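Local coordinates for chorismate synthase (Aquifex aeolicus, PDB 1Q1L), which probably catalyses the FMNH2-dependent loss of phosphate from 5-enolpyruvylshikimate-3-phosphate to give chorismate, the last step of the shikimate pathway, at residues R250-I263 and G363-E377. Residues are numbered along the deposited sequence; the frame is centred on the assembly and turned at random.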
# COMPACT_ATOMS: atom_id res chain seq x y z
N ARG A 250 6.86 6.96 -7.97
CA ARG A 250 6.21 8.25 -7.76
C ARG A 250 6.16 9.08 -9.04
O ARG A 250 5.45 10.09 -9.12
CB ARG A 250 6.92 9.04 -6.67
CG ARG A 250 6.67 8.52 -5.25
CD ARG A 250 7.66 9.14 -4.27
NE ARG A 250 7.04 10.04 -3.30
CZ ARG A 250 6.25 11.06 -3.60
NH1 ARG A 250 5.94 11.34 -4.87
NH2 ARG A 250 5.76 11.83 -2.63
N ARG A 251 6.90 8.66 -10.05
CA ARG A 251 6.93 9.38 -11.32
C ARG A 251 5.55 9.40 -11.96
O ARG A 251 4.93 8.35 -12.15
CB ARG A 251 7.96 8.73 -12.24
CG ARG A 251 9.39 9.00 -11.78
CD ARG A 251 10.41 8.22 -12.59
NE ARG A 251 11.67 8.96 -12.65
CZ ARG A 251 12.01 9.77 -13.64
NH1 ARG A 251 11.19 9.95 -14.67
NH2 ARG A 251 13.16 10.43 -13.60
N ILE A 252 5.09 10.60 -12.29
CA ILE A 252 3.76 10.78 -12.87
C ILE A 252 3.54 10.00 -14.17
O ILE A 252 2.45 9.46 -14.39
CB ILE A 252 3.46 12.29 -13.10
CG1 ILE A 252 1.97 12.50 -13.32
CG2 ILE A 252 4.24 12.81 -14.30
CD1 ILE A 252 1.13 12.11 -12.12
N ASP A 253 4.56 9.91 -15.01
CA ASP A 253 4.44 9.19 -16.28
C ASP A 253 4.16 7.71 -16.05
O ASP A 253 3.29 7.13 -16.70
CB ASP A 253 5.71 9.36 -17.11
CG ASP A 253 6.97 9.37 -16.25
OD1 ASP A 253 7.19 8.41 -15.48
OD2 ASP A 253 7.73 10.35 -16.34
N GLY A 254 4.89 7.11 -15.12
CA GLY A 254 4.67 5.71 -14.82
C GLY A 254 3.25 5.50 -14.34
O GLY A 254 2.58 4.57 -14.78
N ARG A 255 2.78 6.37 -13.45
CA ARG A 255 1.41 6.23 -12.93
C ARG A 255 0.38 6.36 -14.04
O ARG A 255 -0.58 5.60 -14.10
CB ARG A 255 1.13 7.29 -11.86
CG ARG A 255 1.92 7.11 -10.57
CD ARG A 255 1.25 7.91 -9.47
NE ARG A 255 2.15 8.87 -8.87
CZ ARG A 255 1.77 9.82 -8.02
NH1 ARG A 255 0.50 9.93 -7.67
NH2 ARG A 255 2.68 10.65 -7.52
N ILE A 256 0.57 7.34 -14.92
CA ILE A 256 -0.35 7.51 -16.04
C ILE A 256 -0.32 6.24 -16.88
O ILE A 256 -1.37 5.71 -17.25
CB ILE A 256 0.05 8.73 -16.91
CG1 ILE A 256 -0.24 10.02 -16.14
CG2 ILE A 256 -0.71 8.70 -18.23
CD1 ILE A 256 0.23 11.28 -16.86
N ALA A 257 0.88 5.74 -17.16
CA ALA A 257 1.05 4.52 -17.97
C ALA A 257 0.29 3.32 -17.42
O ALA A 257 -0.35 2.59 -18.17
CB ALA A 257 2.54 4.17 -18.09
N GLN A 258 0.37 3.09 -16.11
CA GLN A 258 -0.34 1.96 -15.53
C GLN A 258 -1.85 2.13 -15.65
O GLN A 258 -2.55 1.19 -15.99
CB GLN A 258 0.01 1.79 -14.05
CG GLN A 258 -0.89 0.79 -13.34
CD GLN A 258 -0.33 0.33 -12.01
OE1 GLN A 258 0.11 1.14 -11.19
NE2 GLN A 258 -0.36 -0.98 -11.78
N ALA A 259 -2.34 3.33 -15.35
CA ALA A 259 -3.77 3.60 -15.42
C ALA A 259 -4.34 3.38 -16.82
O ALA A 259 -5.44 2.84 -16.97
CB ALA A 259 -4.06 5.02 -14.96
N MSE A 260 -3.60 3.80 -17.84
CA MSE A 260 -4.06 3.64 -19.23
C MSE A 260 -3.93 2.21 -19.73
O MSE A 260 -4.88 1.65 -20.28
CB MSE A 260 -3.28 4.56 -20.18
CG MSE A 260 -3.53 6.03 -19.99
SE MSE A 260 -5.41 6.48 -20.13
CE MSE A 260 -5.22 8.39 -19.94
N MSE A 261 -2.75 1.62 -19.54
CA MSE A 261 -2.50 0.26 -20.00
C MSE A 261 -3.39 -0.76 -19.29
O MSE A 261 -3.60 -1.87 -19.79
CB MSE A 261 -1.04 -0.12 -19.78
CG MSE A 261 -0.60 -1.35 -20.53
SE MSE A 261 -0.34 -0.99 -22.43
CE MSE A 261 1.47 -0.30 -22.33
N SER A 262 -3.91 -0.39 -18.12
CA SER A 262 -4.76 -1.30 -17.37
C SER A 262 -6.14 -1.42 -18.01
O SER A 262 -6.89 -2.35 -17.71
CB SER A 262 -4.91 -0.83 -15.91
OG SER A 262 -5.74 0.31 -15.80
N ILE A 263 -6.48 -0.49 -18.90
CA ILE A 263 -7.78 -0.54 -19.57
C ILE A 263 -7.79 -1.73 -20.54
O ILE A 263 -6.80 -1.98 -21.24
CB ILE A 263 -8.05 0.78 -20.35
CG1 ILE A 263 -8.05 1.96 -19.38
CG2 ILE A 263 -9.40 0.70 -21.07
CD1 ILE A 263 -8.08 3.33 -20.07
N GLY A 363 -10.49 6.38 -20.84
CA GLY A 363 -9.16 6.96 -20.73
C GLY A 363 -9.21 8.26 -19.95
O GLY A 363 -8.30 8.56 -19.17
N GLU A 364 -10.26 9.04 -20.16
CA GLU A 364 -10.43 10.30 -19.47
C GLU A 364 -10.61 10.02 -17.98
O GLU A 364 -10.06 10.71 -17.13
CB GLU A 364 -11.66 11.04 -19.99
CG GLU A 364 -11.57 11.54 -21.42
CD GLU A 364 -12.89 12.14 -21.89
OE1 GLU A 364 -13.72 12.49 -21.02
OE2 GLU A 364 -13.09 12.25 -23.12
N ALA A 365 -11.41 9.01 -17.68
CA ALA A 365 -11.67 8.62 -16.29
C ALA A 365 -10.38 8.22 -15.57
O ALA A 365 -10.14 8.64 -14.44
CB ALA A 365 -12.66 7.47 -16.27
N MSE A 366 -9.56 7.41 -16.23
CA MSE A 366 -8.30 6.96 -15.63
C MSE A 366 -7.34 8.12 -15.37
O MSE A 366 -6.69 8.18 -14.33
CB MSE A 366 -7.64 5.90 -16.52
CG MSE A 366 -8.45 4.62 -16.67
SE MSE A 366 -9.09 3.91 -14.96
CE MSE A 366 -7.38 3.60 -14.12
N LEU A 367 -7.25 9.03 -16.33
CA LEU A 367 -6.39 10.19 -16.18
C LEU A 367 -6.87 11.09 -15.04
O LEU A 367 -6.06 11.65 -14.31
CB LEU A 367 -6.33 11.00 -17.48
CG LEU A 367 -5.43 12.24 -17.37
CD1 LEU A 367 -4.01 11.80 -17.00
CD2 LEU A 367 -5.43 13.01 -18.70
N ALA A 368 -8.18 11.23 -14.90
CA ALA A 368 -8.74 12.07 -13.84
C ALA A 368 -8.44 11.47 -12.47
O ALA A 368 -8.20 12.19 -11.50
CB ALA A 368 -10.25 12.23 -14.04
N ILE A 369 -8.44 10.14 -12.39
CA ILE A 369 -8.15 9.47 -11.13
C ILE A 369 -6.69 9.68 -10.73
O ILE A 369 -6.39 10.00 -9.58
CB ILE A 369 -8.46 7.96 -11.24
CG1 ILE A 369 -9.98 7.76 -11.41
CG2 ILE A 369 -7.99 7.22 -9.97
CD1 ILE A 369 -10.39 6.33 -11.62
N VAL A 370 -5.80 9.50 -11.69
CA VAL A 370 -4.37 9.67 -11.44
C VAL A 370 -4.06 11.10 -11.03
O VAL A 370 -3.33 11.34 -10.07
CB VAL A 370 -3.53 9.30 -12.70
CG1 VAL A 370 -2.05 9.58 -12.46
CG2 VAL A 370 -3.72 7.83 -13.02
N LEU A 371 -4.64 12.05 -11.76
CA LEU A 371 -4.37 13.45 -11.47
C LEU A 371 -4.98 13.91 -10.16
O LEU A 371 -4.35 14.68 -9.43
CB LEU A 371 -4.85 14.34 -12.62
CG LEU A 371 -4.11 14.09 -13.94
CD1 LEU A 371 -4.53 15.12 -14.98
CD2 LEU A 371 -2.60 14.19 -13.71
N ALA A 372 -6.20 13.46 -9.86
CA ALA A 372 -6.85 13.83 -8.61
C ALA A 372 -6.01 13.28 -7.46
O ALA A 372 -5.77 13.96 -6.46
CB ALA A 372 -8.27 13.26 -8.54
N ASP A 373 -5.55 12.04 -7.63
CA ASP A 373 -4.72 11.39 -6.63
C ASP A 373 -3.42 12.19 -6.42
O ASP A 373 -3.04 12.49 -5.28
CB ASP A 373 -4.38 9.97 -7.09
CG ASP A 373 -3.55 9.21 -6.08
OD1 ASP A 373 -4.03 9.05 -4.94
OD2 ASP A 373 -2.42 8.78 -6.41
N ALA A 374 -2.75 12.52 -7.52
CA ALA A 374 -1.49 13.26 -7.46
C ALA A 374 -1.67 14.68 -6.91
O ALA A 374 -0.76 15.22 -6.29
CB ALA A 374 -0.87 13.33 -8.85
N LEU A 375 -2.83 15.28 -7.15
CA LEU A 375 -3.07 16.62 -6.65
C LEU A 375 -3.28 16.56 -5.14
O LEU A 375 -2.72 17.37 -4.40
CB LEU A 375 -4.28 17.24 -7.34
CG LEU A 375 -4.52 18.72 -7.03
CD1 LEU A 375 -3.27 19.53 -7.35
CD2 LEU A 375 -5.71 19.24 -7.82
N LEU A 376 -4.05 15.58 -4.68
CA LEU A 376 -4.30 15.44 -3.25
C LEU A 376 -3.02 15.07 -2.51
O LEU A 376 -2.82 15.47 -1.37
CB LEU A 376 -5.38 14.38 -3.01
CG LEU A 376 -6.79 14.86 -3.33
CD1 LEU A 376 -7.75 13.67 -3.38
CD2 LEU A 376 -7.23 15.87 -2.28
N GLU A 377 -2.14 14.32 -3.18
CA GLU A 377 -0.85 13.91 -2.61
C GLU A 377 0.01 15.14 -2.33
O GLU A 377 0.71 15.21 -1.32
CB GLU A 377 -0.12 13.00 -3.61
CG GLU A 377 1.26 12.55 -3.18
CD GLU A 377 2.02 11.81 -4.28
OE1 GLU A 377 3.07 11.20 -3.99
OE2 GLU A 377 1.57 11.84 -5.45
O HOH W 1 -1.74 8.97 -8.95
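Val370 is the central knob of this helix pair, in a hole lined by Ile252, Arg255, Ile256 and Ala259. Its CG2 presses on Ala259 CB at 3.4 Å, unusually tight for two carbons, while CG1, anti to the backbone N (chi1 176°), reaches Ile252 CD1 at 4.1 Å. The helices run roughly antiparallel at 146°, axes 9.0 Å apart, and come closest where Ala259 faces selenomethionine Met366, whose bent chain lays CE 3.7 Å from Ala259 CB. Beyond it Ile263 CD1 rests on Met366 CG, and Met260 CE lies 3.2 Å from Gly363 O and against Leu367 CB. Leu367 also packs on Val233 and Ala235, joining the pair, part of the helical layer of the beta-alpha-beta sandwich, to the antiparallel sheet containing strand 229-236. Ile263 directly precedes Gln264, a probable FMN-binding residue.

At the other end Arg255 is the answering knob, set among Val370, Asp373, Ala374 and Glu377. Its NH2 donates in the guanidinium plane to the syn lone pair of Glu377 OE2 (2.6 Å) and to Arg250 O; NH1 forms a salt bridge at the guanidinium edge with Asp373 OD2 (3.4 Å), and a water links NH1 to Asp373 OD2 and Val370 O. Backbone N-H groups of Arg7, Tyr8 and Leu9 also hold Asp373. Arg250 lays one guanidinium face over Glu377 OE1, 3.0 Å from NH1. A leucine in place of Arg255 would probably leave Glu377 with Arg250 alone in this network and the water without its donor. A close-packed apolar half thus adjoins a charged half in which two arginines probably offset two carboxylates.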